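Local coordinates for protein D-hydantoinase (Ralstonia pickettii, PDB 1NFG) that probably catalyses the stereospecific hydrolysis of the cyclic amide bond of D-hydantoin derivatives, with two zinc ions bound per subunit, at residues H206-P212 / V284-R290; T219-L223 / E246-A250; L258-H264 / F307-D313. All blocks are in the same frame, centred on the assembly; numbering follows the deposited sequence.

Contact 1 (H206-P212 / V284-R290); sequences HALSRPP and VFTPPAR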
loop_
_atom_site.group_PDB
_atom_site.type_symbol
_atom_site.label_atom_id
_atom_site.label_comp_id
_atom_site.label_asym_id
_atom_site.label_seq_id
_atom_site.Cartn_x
_atom_site.Cartn_y
_atom_site.Cartn_z
ATOM N N HIS A 206 -18.968 -9.716 21.490
ATOM C CA HIS A 206 -17.606 -10.089 21.822
ATOM C C HIS A 206 -16.794 -9.727 20.584
ATOM O O HIS A 206 -15.693 -9.198 20.680
ATOM C CB HIS A 206 -17.488 -11.592 22.092
ATOM C CG HIS A 206 -16.072 -12.080 22.160
ATOM N ND1 HIS A 206 -15.176 -11.636 23.108
ATOM C CD2 HIS A 206 -15.387 -12.942 21.371
ATOM C CE1 HIS A 206 -14.000 -12.202 22.901
ATOM N NE2 HIS A 206 -14.100 -12.998 21.852
ATOM N N ALA A 207 -17.361 -10.010 19.416
ATOM C CA ALA A 207 -16.693 -9.724 18.154
ATOM C C ALA A 207 -16.689 -8.233 17.838
ATOM O O ALA A 207 -15.635 -7.651 17.555
ATOM C CB ALA A 207 -17.366 -10.495 17.025
ATOM N N LEU A 208 -17.864 -7.614 17.891
ATOM C CA LEU A 208 -17.975 -6.193 17.591
ATOM C C LEU A 208 -17.141 -5.330 18.538
ATOM O O LEU A 208 -16.683 -4.248 18.153
ATOM C CB LEU A 208 -19.439 -5.762 17.643
ATOM C CG LEU A 208 -20.374 -6.590 16.751
ATOM C CD1 LEU A 208 -21.802 -6.090 16.894
ATOM C CD2 LEU A 208 -19.920 -6.507 15.303
ATOM N N SER A 209 -16.930 -5.803 19.764
ATOM C CA SER A 209 -16.155 -5.037 20.732
ATOM C C SER A 209 -14.664 -5.063 20.425
ATOM O O SER A 209 -13.883 -4.313 21.015
ATOM C CB SER A 209 -16.410 -5.544 22.162
ATOM O OG SER A 209 -15.970 -6.878 22.351
ATOM N N ARG A 210 -14.264 -5.936 19.508
ATOM C CA ARG A 210 -12.863 -6.019 19.123
ATOM C C ARG A 210 -12.720 -6.326 17.636
ATOM O O ARG A 210 -12.284 -7.407 17.233
ATOM C CB ARG A 210 -12.118 -7.041 19.999
ATOM C CG ARG A 210 -12.868 -8.317 20.304
ATOM C CD ARG A 210 -12.485 -8.868 21.678
ATOM N NE ARG A 210 -11.040 -8.954 21.885
ATOM C CZ ARG A 210 -10.454 -8.795 23.072
ATOM N NH1 ARG A 210 -11.189 -8.543 24.146
ATOM N NH2 ARG A 210 -9.138 -8.876 23.192
ATOM N N PRO A 211 -13.080 -5.345 16.797
ATOM C CA PRO A 211 -13.028 -5.422 15.337
ATOM C C PRO A 211 -11.594 -5.456 14.814
ATOM O O PRO A 211 -10.645 -5.140 15.537
ATOM C CB PRO A 211 -13.770 -4.163 14.912
ATOM C CG PRO A 211 -13.338 -3.190 15.955
ATOM C CD PRO A 211 -13.483 -3.993 17.226
ATOM N N PRO A 212 -11.427 -5.825 13.537
ATOM C CA PRO A 212 -10.127 -5.918 12.868
ATOM C C PRO A 212 -9.119 -4.824 13.200
ATOM O O PRO A 212 -7.928 -5.103 13.345
ATOM C CB PRO A 212 -10.509 -5.922 11.397
ATOM C CG PRO A 212 -11.780 -6.710 11.407
ATOM C CD PRO A 212 -12.521 -6.128 12.595
ATOM N N VAL A 284 -16.936 -18.004 21.020
ATOM C CA VAL A 284 -16.328 -16.848 21.639
ATOM C C VAL A 284 -14.854 -17.130 21.907
ATOM O O VAL A 284 -14.480 -17.649 22.966
ATOM C CB VAL A 284 -17.029 -16.471 22.961
ATOM C CG1 VAL A 284 -16.263 -15.355 23.657
ATOM C CG2 VAL A 284 -18.457 -16.028 22.682
ATOM N N PHE A 285 -14.023 -16.812 20.919
ATOM C CA PHE A 285 -12.581 -16.970 21.048
ATOM C C PHE A 285 -11.958 -15.662 20.590
ATOM O O PHE A 285 -12.633 -14.830 19.981
ATOM C CB PHE A 285 -12.067 -18.157 20.229
ATOM C CG PHE A 285 -12.661 -18.260 18.860
ATOM C CD1 PHE A 285 -12.286 -17.380 17.855
ATOM C CD2 PHE A 285 -13.595 -19.250 18.575
ATOM C CE1 PHE A 285 -12.833 -17.487 16.587
ATOM C CE2 PHE A 285 -14.146 -19.366 17.312
ATOM C CZ PHE A 285 -13.766 -18.484 16.314
ATOM N N THR A 286 -10.677 -15.482 20.887
ATOM C CA THR A 286 -9.993 -14.246 20.553
ATOM C C THR A 286 -8.686 -14.436 19.789
ATOM O O THR A 286 -7.899 -15.321 20.112
ATOM C CB THR A 286 -9.708 -13.461 21.850
ATOM O OG1 THR A 286 -10.950 -13.138 22.487
ATOM C CG2 THR A 286 -8.928 -12.187 21.562
ATOM N N PRO A 287 -8.442 -13.600 18.759
ATOM C CA PRO A 287 -9.336 -12.529 18.311
ATOM C C PRO A 287 -10.658 -13.101 17.816
ATOM O O PRO A 287 -10.782 -14.309 17.612
ATOM C CB PRO A 287 -8.528 -11.851 17.215
ATOM C CG PRO A 287 -7.136 -11.954 17.741
ATOM C CD PRO A 287 -7.089 -13.400 18.203
ATOM N N PRO A 288 -11.666 -12.241 17.609
ATOM C CA PRO A 288 -12.983 -12.691 17.146
ATOM C C PRO A 288 -12.993 -13.313 15.758
ATOM O O PRO A 288 -12.140 -13.014 14.923
ATOM C CB PRO A 288 -13.823 -11.408 17.173
ATOM C CG PRO A 288 -13.080 -10.496 18.081
ATOM C CD PRO A 288 -11.645 -10.777 17.754
ATOM N N ALA A 289 -13.980 -14.173 15.520
ATOM C CA ALA A 289 -14.150 -14.801 14.219
ATOM C C ALA A 289 -14.408 -13.652 13.246
ATOM O O ALA A 289 -15.152 -12.720 13.560
ATOM C CB ALA A 289 -15.337 -15.735 14.245
ATOM N N ARG A 290 -13.803 -13.720 12.066
ATOM C CA ARG A 290 -13.963 -12.666 11.076
ATOM C C ARG A 290 -15.038 -12.939 10.022
ATOM O O ARG A 290 -16.153 -13.337 10.353
ATOM C CB ARG A 290 -12.617 -12.408 10.411
ATOM C CG ARG A 290 -11.508 -12.095 11.406
ATOM C CD ARG A 290 -11.931 -11.001 12.372
ATOM N NE ARG A 290 -10.802 -10.483 13.138
ATOM C CZ ARG A 290 -10.913 -9.595 14.122
ATOM N NH1 ARG A 290 -12.106 -9.123 14.467
ATOM N NH2 ARG A 290 -9.827 -9.178 14.761
HETATM O O HOH W 1 -9.431 -7.829 17.441
#
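H206 reaches into the loop 284-290 with its imidazole, and both a face and an edge of the ring are used. V284 CG1 sits over the middle of one face, 3.5 Å from the centroid of the H206 ring, a CH-pi contact. At the edge, H206 NE2 donates to F285 O at 3.0 Å. That oxygen lies practically in the ring plane, but on the acceptor's side the donor stands well above the carbonyl plane. The imidazole gets there because chi1 (168°) puts CG opposite the backbone N, which carries the ring across to the loop. Beside it A207 CB meets P288 CB at 3.7 Å; how closely the R210 stem lies on the same proline is doubtful in this model. Further out along R210, NH2 comes to 3.7 Å from T286 CG2; this guanidinium end is claimed by a salt bridge to E183. T286 OG1 is hydrogen-bonded to N335, and both residues probably bind substrate. This apolar and aromatic half is buried, with H206 and A207 packed snugly on V284 and P288.

The other half is looser and wetter, and the partly exposed P212 borders it. R290 NH1 gives a fairly straight bond (165°) to R210 O at 3.3 Å, in the carbonyl plane and on a lone pair. Water 1 bridges the same two residues, 2.9 Å from R210 O and 3.0 Å from R290 NH2. P212 lies over a face of the guanidinium, whose NH2 also forms a salt bridge with E215.

Around the contact, helix 185-197 packs on L208, S209 and P211, and P211 also touches I228 of the second subunit. Segment 206-212 leads from helix 204-208 into helix 212-229, while 284-290 runs between strand 257-262 and helix 292-303.

Contact 2 (T219-L223 / E246-A250); sequences TARAL and EVMRA
T219 makes the first touch with its methyl: CG2 lies 3.9 Å from V247 CG2 and also brushes the CB of E246, the side chains running askew to one another. Its chi1 of -62° sets CG2 opposite the backbone N and facing the neighbouring helix, while OG1 turns back along its own helix to bond E215 O.

One residue on, A220 offers only a methyl, and E246 folds over it. With chi1 and chi2 both near -64°, the glutamate chain bends so that its carboxylate comes round to A220, with E246 OE1 3.5 Å from A220 CB. The charge is met by two arginines. OE1 has a weak salt bridge to R249 of its own helix, at 3.4 Å from R249 NH1, and OE2 pairs with R249 of the second subunit, so this edge of the helix pair faces the interface with the second subunit.

The two segments belong to helices 212-229 and 241-253, consecutive helices in the outer layer of the TIM barrel, with strand 233-235 between them in the chain. Over these short segments, 219-223 and 246-250, the axes run nearly parallel, at 23°, and come within 9.3 Å.

L223, a turn after T219, fills the cleft between the helices. Its CD1 settles against the backbone of the other helix, 3.6 Å from both E246 O and V247 CA, and reaches A250 CB at 3.7 Å. L223 CB also meets A250 CB at 3.9 Å, methyl against the stem of the leucine. Beneath, L223 rests on I233 and I235 of the inner strand and, with A250, on A257 of the next one.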
loop_
_atom_site.group_PDB
_atom_site.type_symbol
_atom_site.label_atom_id
_atom_site.label_comp_id
_atom_site.label_asym_id
_atom_site.label_seq_id
_atom_site.Cartn_x
_atom_site.Cartn_y
_atom_site.Cartn_z
ATOM N N THR A 219 -0.895 -5.396 16.034
ATOM C CA THR A 219 0.030 -6.136 15.191
ATOM C C THR A 219 1.119 -5.192 14.679
ATOM O O THR A 219 2.320 -5.446 14.842
ATOM C CB THR A 219 -0.714 -6.764 14.007
ATOM O OG1 THR A 219 -1.687 -7.699 14.501
ATOM C CG2 THR A 219 0.261 -7.477 13.083
ATOM N N ALA A 220 0.701 -4.080 14.089
ATOM C CA ALA A 220 1.656 -3.125 13.555
ATOM C C ALA A 220 2.626 -2.625 14.618
ATOM O O ALA A 220 3.837 -2.554 14.381
ATOM C CB ALA A 220 0.923 -1.963 12.920
ATOM N N ARG A 221 2.095 -2.286 15.792
ATOM C CA ARG A 221 2.918 -1.787 16.894
ATOM C C ARG A 221 3.980 -2.812 17.304
ATOM O O ARG A 221 5.172 -2.489 17.417
ATOM C CB ARG A 221 2.012 -1.440 18.084
ATOM C CG ARG A 221 2.717 -0.890 19.321
ATOM C CD ARG A 221 1.826 0.144 20.004
ATOM N NE ARG A 221 0.448 -0.317 20.170
ATOM C CZ ARG A 221 0.017 -1.032 21.207
ATOM N NH1 ARG A 221 0.860 -1.366 22.186
ATOM N NH2 ARG A 221 -1.254 -1.423 21.261
ATOM N N ALA A 222 3.548 -4.051 17.517
ATOM C CA ALA A 222 4.478 -5.099 17.902
ATOM C C ALA A 222 5.590 -5.195 16.853
ATOM O O ALA A 222 6.779 -5.172 17.183
ATOM C CB ALA A 222 3.741 -6.428 18.029
ATOM N N LEU A 223 5.204 -5.277 15.584
ATOM C CA LEU A 223 6.185 -5.382 14.511
ATOM C C LEU A 223 7.119 -4.174 14.480
ATOM O O LEU A 223 8.315 -4.310 14.203
ATOM C CB LEU A 223 5.468 -5.558 13.168
ATOM C CG LEU A 223 4.666 -6.864 13.074
ATOM C CD1 LEU A 223 3.720 -6.837 11.888
ATOM C CD2 LEU A 223 5.624 -8.023 12.973
ATOM N N GLU A 246 -0.448 -5.723 7.819
ATOM C CA GLU A 246 0.621 -5.123 8.610
ATOM C C GLU A 246 1.821 -6.064 8.665
ATOM O O GLU A 246 2.973 -5.625 8.608
ATOM C CB GLU A 246 0.129 -4.820 10.026
ATOM C CG GLU A 246 -0.997 -3.789 10.107
ATOM C CD GLU A 246 -0.584 -2.407 9.624
ATOM O OE1 GLU A 246 0.631 -2.156 9.472
ATOM O OE2 GLU A 246 -1.481 -1.567 9.408
ATOM N N VAL A 247 1.551 -7.363 8.786
ATOM C CA VAL A 247 2.626 -8.352 8.831
ATOM C C VAL A 247 3.389 -8.238 7.525
ATOM O O VAL A 247 4.624 -8.170 7.491
ATOM C CB VAL A 247 2.058 -9.784 8.962
ATOM C CG1 VAL A 247 3.156 -10.814 8.738
ATOM C CG2 VAL A 247 1.429 -9.961 10.341
ATOM N N MET A 248 2.628 -8.199 6.443
ATOM C CA MET A 248 3.207 -8.088 5.122
ATOM C C MET A 248 4.046 -6.816 4.973
ATOM O O MET A 248 5.168 -6.861 4.443
ATOM C CB MET A 248 2.093 -8.142 4.083
ATOM C CG MET A 248 2.290 -9.237 3.064
ATOM S SD MET A 248 2.477 -10.890 3.770
ATOM C CE MET A 248 0.879 -11.611 3.287
ATOM N N ARG A 249 3.529 -5.686 5.452
ATOM C CA ARG A 249 4.283 -4.436 5.344
ATOM C C ARG A 249 5.585 -4.544 6.126
ATOM O O ARG A 249 6.635 -4.086 5.673
ATOM C CB ARG A 249 3.452 -3.248 5.852
ATOM C CG ARG A 249 2.152 -3.055 5.090
ATOM C CD ARG A 249 1.275 -1.969 5.671
ATOM N NE ARG A 249 1.701 -0.638 5.257
ATOM C CZ ARG A 249 2.041 0.328 6.101
ATOM N NH1 ARG A 249 2.007 0.112 7.412
ATOM N NH2 ARG A 249 2.417 1.509 5.635
ATOM N N ALA A 250 5.516 -5.165 7.298
ATOM C CA ALA A 250 6.696 -5.343 8.130
ATOM C C ALA A 250 7.729 -6.184 7.372
ATOM O O ALA A 250 8.912 -5.820 7.303
ATOM C CB ALA A 250 6.310 -6.023 9.430
#

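Contact 3 (L258-H264 / F307-D313); sequences LAETCTH and FETVSSD. With ZN (zinc ion), chain E.
This is a parallel strand pairing in the barrel wall, joining strand 257-262 to strand 310-311, at one end of a four-stranded parallel run. T261 pairs with V310 and C262 with S311. Three main-chain bonds stitch the edges together: E308 N to A259 O at 2.9 Å, S311 N to T261 O at 2.9 Å and T263 N to S311 O at 3.2 Å. A fourth, from T261 N to T309 O, is weak.

T261 and V310 share one face of the sheet. On the side of T261, the F307 ring turns a face to that threonine and its edge to A259, whose CB is 3.9 Å from F307 CD1. Helix 292-303 packs against both T261 and F307, L298 touching each. C262 and S311 share the other face, and the polar chemistry gathers near them. E260 reaches across to S311, with a weak bond between S311 OG and E260 OE1 at 2.8 Å. The glutamate takes further bonds, OE1 from Y234 OH and OE2 from H57 ND1 and H237 N. This is consistent with a second-shell role, E260 holding the zinc ligand H57 in place, and its negative charge may well polarise that imidazole.

Just past the strand end, D313 carries the metal. Its CG lies opposite the backbone N (chi1 -169°), and OD1 binds the zinc ion at 2.2 Å beside H57 and H59. Nearby, H264 presents its ring edge to the chain, with CE1 3.3 Å from S312 O.

An aspartate at the C-terminal end of the last barrel strand, holding one metal of a binuclear centre, is the arrangement of the hydantoinases and dihydropyrimidinases and of the other binuclear amidohydrolases whose metals share a carboxylated lysine, here K148.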
loop_
_atom_site.group_PDB
_atom_site.type_symbol
_atom_site.label_atom_id
_atom_site.label_comp_id
_atom_site.label_asym_id
_atom_site.label_seq_id
_atom_site.Cartn_x
_atom_site.Cartn_y
_atom_site.Cartn_z
ATOM N N LEU A 258 7.318 -13.032 11.608
ATOM C CA LEU A 258 6.753 -14.334 11.292
ATOM C C LEU A 258 5.333 -14.277 11.791
ATOM O O LEU A 258 5.030 -13.485 12.675
ATOM C CB LEU A 258 7.490 -15.452 12.029
ATOM C CG LEU A 258 9.015 -15.387 12.031
ATOM C CD1 LEU A 258 9.562 -16.580 12.779
ATOM C CD2 LEU A 258 9.538 -15.363 10.601
ATOM N N ALA A 259 4.466 -15.109 11.230
ATOM C CA ALA A 259 3.085 -15.135 11.657
ATOM C C ALA A 259 2.473 -16.504 11.393
ATOM O O ALA A 259 3.053 -17.331 10.692
ATOM C CB ALA A 259 2.297 -14.053 10.939
ATOM N N GLU A 260 1.294 -16.729 11.961
ATOM C CA GLU A 260 0.579 -17.990 11.813
ATOM C C GLU A 260 -0.919 -17.706 11.822
ATOM O O GLU A 260 -1.337 -16.560 11.986
ATOM C CB GLU A 260 0.903 -18.913 12.993
ATOM C CG GLU A 260 0.661 -18.254 14.363
ATOM C CD GLU A 260 0.248 -19.240 15.453
ATOM O OE1 GLU A 260 0.951 -20.257 15.640
ATOM O OE2 GLU A 260 -0.778 -18.997 16.131
ATOM N N THR A 261 -1.721 -18.748 11.621
ATOM C CA THR A 261 -3.179 -18.625 11.696
ATOM C C THR A 261 -3.641 -19.871 12.424
ATOM O O THR A 261 -2.826 -20.747 12.750
ATOM C CB THR A 261 -3.894 -18.613 10.343
ATOM O OG1 THR A 261 -3.083 -17.951 9.378
ATOM C CG2 THR A 261 -5.210 -17.858 10.465
ATOM N N CYS A 262 -4.942 -19.959 12.666
ATOM C CA CYS A 262 -5.465 -21.100 13.370
ATOM C C CYS A 262 -6.695 -21.622 12.658
ATOM O O CYS A 262 -7.523 -20.861 12.169
ATOM C CB CYS A 262 -5.771 -20.716 14.828
ATOM S SG CYS A 262 -4.321 -20.026 15.726
ATOM N N THR A 263 -6.787 -22.941 12.606
ATOM C CA THR A 263 -7.870 -23.640 11.950
ATOM C C THR A 263 -9.193 -22.892 11.863
ATOM O O THR A 263 -9.702 -22.659 10.764
ATOM C CB THR A 263 -8.117 -24.977 12.645
ATOM O OG1 THR A 263 -6.854 -25.596 12.935
ATOM C CG2 THR A 263 -8.953 -25.893 11.759
ATOM N N HIS A 264 -9.751 -22.509 13.010
ATOM C CA HIS A 264 -11.051 -21.833 13.025
ATOM C C HIS A 264 -11.129 -20.510 12.263
ATOM O O HIS A 264 -12.217 -20.075 11.882
ATOM C CB HIS A 264 -11.556 -21.654 14.470
ATOM C CG HIS A 264 -10.541 -21.079 15.407
ATOM N ND1 HIS A 264 -9.365 -21.727 15.716
ATOM C CD2 HIS A 264 -10.520 -19.911 16.091
ATOM C CE1 HIS A 264 -8.661 -20.980 16.550
ATOM N NE2 HIS A 264 -9.339 -19.873 16.792
ATOM N N PHE A 307 2.455 -17.746 5.943
ATOM C CA PHE A 307 2.450 -18.230 7.324
ATOM C C PHE A 307 3.391 -19.388 7.633
ATOM O O PHE A 307 3.697 -20.208 6.771
ATOM C CB PHE A 307 1.032 -18.628 7.724
ATOM C CG PHE A 307 0.061 -17.480 7.743
ATOM C CD1 PHE A 307 0.335 -16.334 8.491
ATOM C CD2 PHE A 307 -1.138 -17.551 7.037
ATOM C CE1 PHE A 307 -0.575 -15.282 8.537
ATOM C CE2 PHE A 307 -2.055 -16.501 7.077
ATOM C CZ PHE A 307 -1.776 -15.365 7.829
ATOM N N GLU A 308 3.832 -19.458 8.885
ATOM C CA GLU A 308 4.735 -20.511 9.318
ATOM C C GLU A 308 3.985 -21.793 9.658
ATOM O O GLU A 308 4.576 -22.874 9.678
ATOM C CB GLU A 308 5.516 -20.060 10.543
ATOM C CG GLU A 308 6.293 -18.799 10.332
ATOM C CD GLU A 308 7.257 -18.923 9.188
ATOM O OE1 GLU A 308 7.982 -19.936 9.143
ATOM O OE2 GLU A 308 7.301 -18.009 8.337
ATOM N N THR A 309 2.685 -21.684 9.912
ATOM C CA THR A 309 1.913 -22.864 10.274
ATOM C C THR A 309 0.457 -22.519 10.510
ATOM O O THR A 309 0.073 -21.359 10.470
ATOM C CB THR A 309 2.451 -23.481 11.597
ATOM O OG1 THR A 309 1.718 -24.668 11.921
ATOM C CG2 THR A 309 2.283 -22.495 12.746
ATOM N N VAL A 310 -0.347 -23.547 10.749
ATOM C CA VAL A 310 -1.756 -23.376 11.077
ATOM C C VAL A 310 -1.886 -24.141 12.393
ATOM O O VAL A 310 -1.982 -25.369 12.387
ATOM C CB VAL A 310 -2.703 -24.023 10.042
ATOM C CG1 VAL A 310 -4.146 -23.910 10.529
ATOM C CG2 VAL A 310 -2.546 -23.354 8.685
ATOM N N SER A 311 -1.849 -23.420 13.512
ATOM C CA SER A 311 -1.959 -24.043 14.827
ATOM C C SER A 311 -3.413 -24.009 15.254
ATOM O O SER A 311 -4.256 -23.538 14.494
ATOM C CB SER A 311 -1.070 -23.321 15.844
ATOM O OG SER A 311 -1.312 -21.926 15.854
ATOM N N SER A 312 -3.712 -24.495 16.459
ATOM C CA SER A 312 -5.099 -24.544 16.932
ATOM C C SER A 312 -5.547 -23.560 18.016
ATOM O O SER A 312 -6.715 -23.175 18.048
ATOM C CB SER A 312 -5.434 -25.963 17.416
ATOM O OG SER A 312 -4.664 -26.317 18.560
ATOM N N ASP A 313 -4.641 -23.149 18.896
ATOM C CA ASP A 313 -5.009 -22.258 20.007
ATOM C C ASP A 313 -6.112 -22.985 20.783
ATOM O O ASP A 313 -7.150 -22.412 21.128
ATOM C CB ASP A 313 -5.513 -20.893 19.501
ATOM C CG ASP A 313 -5.641 -19.855 20.625
ATOM O OD1 ASP A 313 -4.948 -19.994 21.659
ATOM O OD2 ASP A 313 -6.422 -18.887 20.470
HETATM ZN ZN ZN E . -3.607 -18.496 22.605
HETATM O O HOH W 2 5.727 -15.739 8.594
#

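All three contacts are buried, but at different depths. Contact 3 is the most central, its centre about 7 Å from that of the chain, and joins strands through main-chain bonds beside the zinc. Contact 2 lies in the outer helix layer, about 21 Å centre to centre, where methyl packing gives way to charges facing the second subunit. Contact 1, about 19 Å by the same measure, joins the end of helix 204-208 and the turn after it to a loop near the probable substrate site, through imidazole, proline and guanidinium groups. Contacts 1 and 3 meet where the rings of F285 and H264 stack edge-to-face. Contacts 2 and 3 meet where V247 touches A259. Contacts 1 and 2 do not touch.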